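Local coordinates for protein hydrogen peroxide-inducible genes activator (Corynebacterium glutamicum, PDB 6G1D) that probably senses hydrogen peroxide through a redox-sensitive regulatory domain and controls transcription of peroxide-response genes as a LysR-family activator, at residues E135-T138 / K139-L142; S159-P162 / G163-E166; H207-H210 / D211-V214. The protein carries 1 engineered substitution. All blocks are in the same frame, centred on the assembly; numbering follows the deposited sequence.

Contact 1 (E135-T138 / K139-L142); sequences EDQT and KHLL
D136 and H140 lie against one another at a strand-to-helix junction of the regulatory domain, where strand 129-135 gives way to helix 138-147 with Q137 at the N-cap position. The D136 carboxylate and the H140 ring have nearly parallel planes, 17° apart, but the two side chains cross obliquely, and OD1 of D136 comes nearest to CD2 of H140, at 3.5 Å. With a ring carbon as the partner, this is not a hydrogen bond. One bond within the loop helps to orient the carboxylate: the backbone N of Q137 donates to D136 OD1 at 2.9 Å, on its anti side and 17° out of the carboxylate plane.

With CG turned beside its own backbone N (chi1 -62°), L141 folds back along the incoming loop, and its two methyls divide the work. CD2 makes the apolar contact, 3.8 Å from D136 CB, while CD1 is a methyl set against a polar backbone atom, 3.3 Å from D136 O. These two branches of leucine let one side chain cover both D136 and, beyond the contact, I107. Helical bonds run from L141 N to Q137 O, which thereby serves the helix start, and from L142 N to T138 O. T138 and L142 lie side by side, pointing the same way, and both touch M155. T138 CG2, anti to the backbone N, is the branch that faces L142, 4.1 Å from its CD1.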
loop_
_atom_site.group_PDB
_atom_site.type_symbol
_atom_site.label_atom_id
_atom_site.label_comp_id
_atom_site.label_asym_id
_atom_site.label_seq_id
_atom_site.Cartn_x
_atom_site.Cartn_y
_atom_site.Cartn_z
ATOM N N GLU B 135 -12.290 5.768 11.764
ATOM C CA GLU B 135 -11.251 5.533 12.751
ATOM C C GLU B 135 -9.952 5.500 11.953
ATOM O O GLU B 135 -9.784 4.643 11.095
ATOM C CB GLU B 135 -11.465 4.194 13.441
ATOM C CG GLU B 135 -10.397 3.870 14.462
ATOM C CD GLU B 135 -10.554 2.495 15.090
ATOM O OE1 GLU B 135 -10.903 1.534 14.351
ATOM O OE2 GLU B 135 -10.282 2.369 16.300
ATOM N N ASP B 136 -9.053 6.436 12.205
ATOM C CA ASP B 136 -7.780 6.481 11.469
ATOM C C ASP B 136 -6.802 7.326 12.256
ATOM O O ASP B 136 -7.172 8.041 13.167
ATOM C CB ASP B 136 -7.975 7.044 10.039
ATOM C CG ASP B 136 -6.986 6.428 8.992
ATOM O OD1 ASP B 136 -5.856 6.003 9.336
ATOM O OD2 ASP B 136 -7.335 6.378 7.794
ATOM N N GLN B 137 -5.530 7.209 11.909
ATOM C CA GLN B 137 -4.463 7.948 12.580
ATOM C C GLN B 137 -4.543 9.433 12.231
ATOM O O GLN B 137 -5.135 9.840 11.213
ATOM C CB GLN B 137 -3.108 7.357 12.185
ATOM C CG GLN B 137 -2.924 5.943 12.743
ATOM C CD GLN B 137 -1.698 5.198 12.190
ATOM O OE1 GLN B 137 -1.327 4.163 12.723
ATOM N NE2 GLN B 137 -1.072 5.713 11.132
ATOM N N THR B 138 -3.901 10.213 13.090
ATOM C CA THR B 138 -4.019 11.659 13.127
ATOM C C THR B 138 -3.760 12.347 11.780
ATOM O O THR B 138 -4.556 13.171 11.332
ATOM C CB THR B 138 -3.081 12.203 14.227
ATOM O OG1 THR B 138 -3.436 11.619 15.531
ATOM C CG2 THR B 138 -3.165 13.706 14.304
ATOM N N LYS B 139 -2.642 12.008 11.144
ATOM C CA LYS B 139 -2.232 12.619 9.871
ATOM C C LYS B 139 -3.306 12.378 8.809
ATOM O O LYS B 139 -3.644 13.300 8.061
ATOM C CB LYS B 139 -0.869 12.057 9.436
ATOM C CG LYS B 139 -0.337 12.619 8.117
ATOM C CD LYS B 139 0.887 11.871 7.588
ATOM C CE LYS B 139 1.324 12.485 6.260
ATOM N NZ LYS B 139 2.453 11.744 5.652
ATOM N N HIS B 140 -3.875 11.173 8.775
ATOM C CA HIS B 140 -4.969 10.892 7.822
ATOM C C HIS B 140 -6.237 11.655 8.177
ATOM O O HIS B 140 -6.886 12.185 7.281
ATOM C CB HIS B 140 -5.291 9.408 7.722
ATOM C CG HIS B 140 -4.133 8.583 7.277
ATOM N ND1 HIS B 140 -3.803 8.378 5.947
ATOM C CD2 HIS B 140 -3.233 7.887 8.006
ATOM C CE1 HIS B 140 -2.733 7.608 5.885
ATOM N NE2 HIS B 140 -2.374 7.288 7.119
ATOM N N LEU B 141 -6.581 11.726 9.471
ATOM C CA LEU B 141 -7.757 12.489 9.879
ATOM C C LEU B 141 -7.613 13.961 9.504
ATOM O O LEU B 141 -8.560 14.542 9.021
ATOM C CB LEU B 141 -8.059 12.362 11.384
ATOM C CG LEU B 141 -8.378 10.963 11.885
ATOM C CD1 LEU B 141 -8.595 11.049 13.399
ATOM C CD2 LEU B 141 -9.558 10.334 11.182
ATOM N N LEU B 142 -6.438 14.557 9.685
ATOM C CA LEU B 142 -6.260 15.965 9.300
ATOM C C LEU B 142 -6.396 16.171 7.798
ATOM O O LEU B 142 -6.978 17.169 7.381
ATOM C CB LEU B 142 -4.923 16.522 9.800
ATOM C CG LEU B 142 -4.887 16.717 11.331
ATOM C CD1 LEU B 142 -3.440 16.931 11.761
ATOM C CD2 LEU B 142 -5.826 17.864 11.793
#

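Contact 2 (S159-P162 / G163-E166); sequences SEAP and GMKE
S159 and E166 close a small loop between strands 152-156 and 164-179, whose tip is a type I beta turn from A161 to M164 and whose entry is an ST turn built on S159. The contact centres on one carboxylate oxygen. OE2 of E166 accepts from the backbone N of S159 at 2.8 Å and from S159 OG, also at 2.8 Å. The amide comes in on the syn side, 31° out of the carboxylate plane, whereas the hydroxyl is received on the anti lone pair of OE2. A water gives OE2 a third donor, and the same water accepts from the backbone N of E160, linking that amide to the glutamate as well.

Serine suits its place because its hydroxyl works both ways. A chi1 of 76° tucks OG in over its own backbone, from where it donates to E166 and accepts from A161 N at 3.2 Å. Successive amides of the loop, at 159, 160 and 161, are thus satisfied by the glutamate, the water and the serine respectively. E166 can reach across because its chain is extended beyond CG.

At the tip, P162 takes the second turn position, where its ring-restricted phi of -59° fits, and G163 follows it. The turn's own hydrogen bond, M164 N to A161 O, is weak at 3.4 Å. M164 bends at chi2, and its CG packs 3.6 Å from A161 CB.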
loop_
_atom_site.group_PDB
_atom_site.type_symbol
_atom_site.label_atom_id
_atom_site.label_comp_id
_atom_site.label_asym_id
_atom_site.label_seq_id
_atom_site.Cartn_x
_atom_site.Cartn_y
_atom_site.Cartn_z
ATOM N N SER B 159 -3.228 20.037 17.471
ATOM C CA SER B 159 -3.254 19.441 16.143
ATOM C C SER B 159 -2.103 19.959 15.280
ATOM O O SER B 159 -1.638 19.265 14.386
ATOM C CB SER B 159 -4.580 19.735 15.442
ATOM O OG SER B 159 -4.618 21.079 14.977
ATOM N N GLU B 160 -1.659 21.193 15.561
ATOM C CA GLU B 160 -0.630 21.900 14.781
ATOM C C GLU B 160 -0.981 21.980 13.285
ATOM O O GLU B 160 -0.128 21.951 12.401
ATOM C CB GLU B 160 0.774 21.297 15.025
ATOM C CG GLU B 160 1.370 21.568 16.408
ATOM C CD GLU B 160 1.554 23.044 16.757
ATOM O OE1 GLU B 160 1.297 23.435 17.927
ATOM O OE2 GLU B 160 1.955 23.820 15.863
ATOM N N ALA B 161 -2.280 22.125 13.006
ATOM C CA ALA B 161 -2.821 22.164 11.670
ATOM C C ALA B 161 -3.382 23.574 11.443
ATOM O O ALA B 161 -4.334 23.978 12.084
ATOM C CB ALA B 161 -3.903 21.117 11.525
ATOM N N PRO B 162 -2.760 24.335 10.531
ATOM C CA PRO B 162 -3.116 25.748 10.444
ATOM C C PRO B 162 -4.546 26.168 10.152
ATOM O O PRO B 162 -4.945 27.253 10.677
ATOM C CB PRO B 162 -2.146 26.284 9.365
ATOM C CG PRO B 162 -1.869 25.108 8.526
ATOM C CD PRO B 162 -1.697 24.005 9.568
ATOM N N GLY B 163 -5.328 25.473 9.335
ATOM C CA GLY B 163 -6.700 25.978 9.070
ATOM C C GLY B 163 -7.788 25.571 10.078
ATOM O O GLY B 163 -8.939 25.445 9.669
ATOM N N MET B 164 -7.414 25.040 11.236
ATOM C CA MET B 164 -8.340 24.296 12.091
ATOM C C MET B 164 -8.658 25.050 13.369
ATOM O O MET B 164 -7.849 25.822 13.844
ATOM C CB MET B 164 -7.743 22.928 12.444
ATOM C CG MET B 164 -7.396 22.057 11.252
ATOM S SD MET B 164 -8.731 21.753 10.126
ATOM C CE MET B 164 -7.914 20.643 8.983
ATOM N N LYS B 165 -9.864 24.843 13.900
ATOM C CA LYS B 165 -10.183 25.236 15.277
ATOM C C LYS B 165 -10.165 23.983 16.152
ATOM O O LYS B 165 -10.451 22.895 15.689
ATOM C CB LYS B 165 -11.551 25.907 15.391
ATOM C CG LYS B 165 -11.641 27.287 14.741
ATOM C CD LYS B 165 -12.758 28.145 15.304
ATOM C CE LYS B 165 -13.457 29.023 14.248
ATOM N NZ LYS B 165 -14.897 29.194 14.609
ATOM N N GLU B 166 -9.874 24.176 17.429
ATOM C CA GLU B 166 -9.757 23.107 18.399
ATOM C C GLU B 166 -10.667 23.396 19.586
ATOM O O GLU B 166 -10.614 24.499 20.143
ATOM C CB GLU B 166 -8.316 23.049 18.897
ATOM C CG GLU B 166 -7.305 22.787 17.798
ATOM C CD GLU B 166 -5.884 22.701 18.268
ATOM O OE1 GLU B 166 -5.571 23.180 19.377
ATOM O OE2 GLU B 166 -5.086 22.136 17.510
HETATM O O HOH W 1 -2.504 23.582 16.885
#

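Contact 3 (H207-H210 / D211-V214); sequences HSLH and DQIV. Engineered in segment 207-210: S208 (natural residue Cys). With SO4 (sulfate ion), chain M.
A sulfate ion sits on the N-terminus of helix 208-219, gripped by H207, S208 and L209, and a water beside it ties S208 to Q212 one helical turn on. S208 is an engineered residue that replaces the natural cysteine. The backbone N of S208 donates to sulfate O2 at 3.0 Å. L209 N donates to sulfate O3 at 2.7 Å. H207, at the N-cap position, uses its ring: the bond from H207 ND1 to sulfate O4 is very short at 2.5 Å, a value to be read with caution. T109 adds its hydroxyl to the same ion.

With its chi1 of 63° the S208 hydroxyl turns to the side of the helix start where the sulfate sits and faces O2 and O3, but both possible bonds are weak and the proton is not assigned. The water lies 2.9 Å from S208 OG and donates to Q212 OE1 at 2.6 Å. An extended glutamine chain suits this role, lying back along S208 and bringing its carbonyl oxygen to the water.

A second cluster lies further round the helix. H210 ND1 donates to D211 OD1 at 3.2 Å; the carboxylate oxygen lies in the ring plane, although the two planes are 86° apart, so OD1 is met from above its own carboxylate. V214 packs its CG2 over a face of the same imidazole, 4.1 Å from the centroid of the H210 ring, in a CH-pi contact.

The NH groups of the first helical turn, which have no earlier helical carbonyl to pair with, and a histidine give an anion three donors. Because the engineered serine stands where the natural protein has cysteine, the sulfate probably marks the peroxide-sensing pocket, where the same donors could polarise a peroxide oxygen.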
loop_
_atom_site.group_PDB
_atom_site.type_symbol
_atom_site.label_atom_id
_atom_site.label_comp_id
_atom_site.label_asym_id
_atom_site.label_seq_id
_atom_site.Cartn_x
_atom_site.Cartn_y
_atom_site.Cartn_z
ATOM N N HIS B 207 1.128 6.373 15.483
ATOM C CA HIS B 207 0.139 6.570 16.546
ATOM C C HIS B 207 0.607 7.671 17.474
ATOM O O HIS B 207 1.756 7.666 17.927
ATOM C CB HIS B 207 -0.041 5.255 17.309
ATOM C CG HIS B 207 -0.607 4.157 16.468
ATOM N ND1 HIS B 207 -1.965 3.889 16.377
ATOM C CD2 HIS B 207 0.004 3.275 15.643
ATOM C CE1 HIS B 207 -2.153 2.851 15.575
ATOM N NE2 HIS B 207 -0.979 2.469 15.106
ATOM N N SER B 208 -0.262 8.625 17.773
ATOM C CA SER B 208 0.086 9.708 18.724
ATOM C C SER B 208 0.441 9.188 20.149
ATOM O O SER B 208 1.225 9.815 20.870
ATOM C CB SER B 208 -1.050 10.747 18.821
ATOM O OG SER B 208 -2.248 10.157 19.330
ATOM N N LEU B 209 -0.119 8.048 20.537
ATOM C CA LEU B 209 0.222 7.446 21.823
ATOM C C LEU B 209 1.718 7.060 21.901
ATOM O O LEU B 209 2.343 7.214 22.956
ATOM C CB LEU B 209 -0.651 6.214 22.118
ATOM C CG LEU B 209 -0.477 5.589 23.500
ATOM C CD1 LEU B 209 -0.790 6.598 24.587
ATOM C CD2 LEU B 209 -1.356 4.335 23.624
ATOM N N HIS B 210 2.278 6.531 20.818
ATOM C CA HIS B 210 3.733 6.320 20.731
ATOM C C HIS B 210 4.507 7.585 21.140
ATOM O O HIS B 210 5.290 7.573 22.090
ATOM C CB HIS B 210 4.137 5.933 19.290
ATOM C CG HIS B 210 5.612 5.791 19.078
ATOM N ND1 HIS B 210 6.416 6.863 18.738
ATOM C CD2 HIS B 210 6.445 4.747 19.277
ATOM C CE1 HIS B 210 7.671 6.460 18.662
ATOM N NE2 HIS B 210 7.719 5.186 19.001
ATOM N N ASP B 211 4.239 8.675 20.432
ATOM C CA ASP B 211 4.944 9.937 20.630
ATOM C C ASP B 211 4.756 10.473 22.039
ATOM O O ASP B 211 5.669 11.036 22.616
ATOM C CB ASP B 211 4.464 11.004 19.629
ATOM C CG ASP B 211 4.571 10.544 18.153
ATOM O OD1 ASP B 211 5.503 9.770 17.825
ATOM O OD2 ASP B 211 3.717 10.972 17.324
ATOM N N GLN B 212 3.562 10.305 22.594
ATOM C CA GLN B 212 3.300 10.792 23.940
ATOM C C GLN B 212 4.082 10.041 25.015
ATOM O O GLN B 212 4.552 10.665 25.980
ATOM C CB GLN B 212 1.805 10.763 24.231
ATOM C CG GLN B 212 1.037 11.799 23.416
ATOM C CD GLN B 212 -0.421 11.449 23.212
ATOM O OE1 GLN B 212 -0.894 10.410 23.684
ATOM N NE2 GLN B 212 -1.139 12.305 22.498
ATOM N N ILE B 213 4.135 8.733 24.845
ATOM C CA ILE B 213 4.991 7.909 25.736
ATOM C C ILE B 213 6.592 8.209 25.672
ATOM O O ILE B 213 7.420 8.455 26.614
ATOM C CB ILE B 213 4.715 6.413 25.585
ATOM C CG1 ILE B 213 3.244 6.133 25.856
ATOM C CG2 ILE B 213 5.581 5.610 26.532
ATOM C CD1 ILE B 213 2.828 4.728 25.515
ATOM N N VAL B 214 6.951 8.419 24.399
ATOM C CA VAL B 214 8.329 8.858 24.173
ATOM C C VAL B 214 8.594 10.194 24.850
ATOM O O VAL B 214 9.621 10.336 25.486
ATOM C CB VAL B 214 8.668 8.916 22.665
ATOM C CG1 VAL B 214 9.964 9.703 22.382
ATOM C CG2 VAL B 214 8.734 7.484 22.102
HETATM S S SO4 M . -3.407 7.072 18.092
HETATM O O1 SO4 M . -4.846 7.043 18.927
HETATM O O2 SO4 M . -3.112 8.365 17.017
HETATM O O3 SO4 M . -2.298 7.007 19.334
HETATM O O4 SO4 M . -3.450 5.711 17.220
HETATM O O HOH W 2 -2.890 9.746 22.139
#

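Overall arrangement
All three contacts belong to the regulatory domain of one chain and follow one another in sequence. Contact 1 is the middle piece. Its L142 packs against contact 2, with L142 CD2 3.8 Å from A161 CB, so helix 138-147 rests on the loop at 159-162. It also reaches contact 3 through Q137 OE1, 2.9 Å from H207 NE2, and the side chain of T138 lies about 4 Å from the sulfate. The probable sensing pocket is thus bordered by the starts of helices 138-147 and 208-219. Contact 2 does not touch contact 3; their nearest atoms are about 9 Å apart. E135 meanwhile hydrogen-bonds a second subunit.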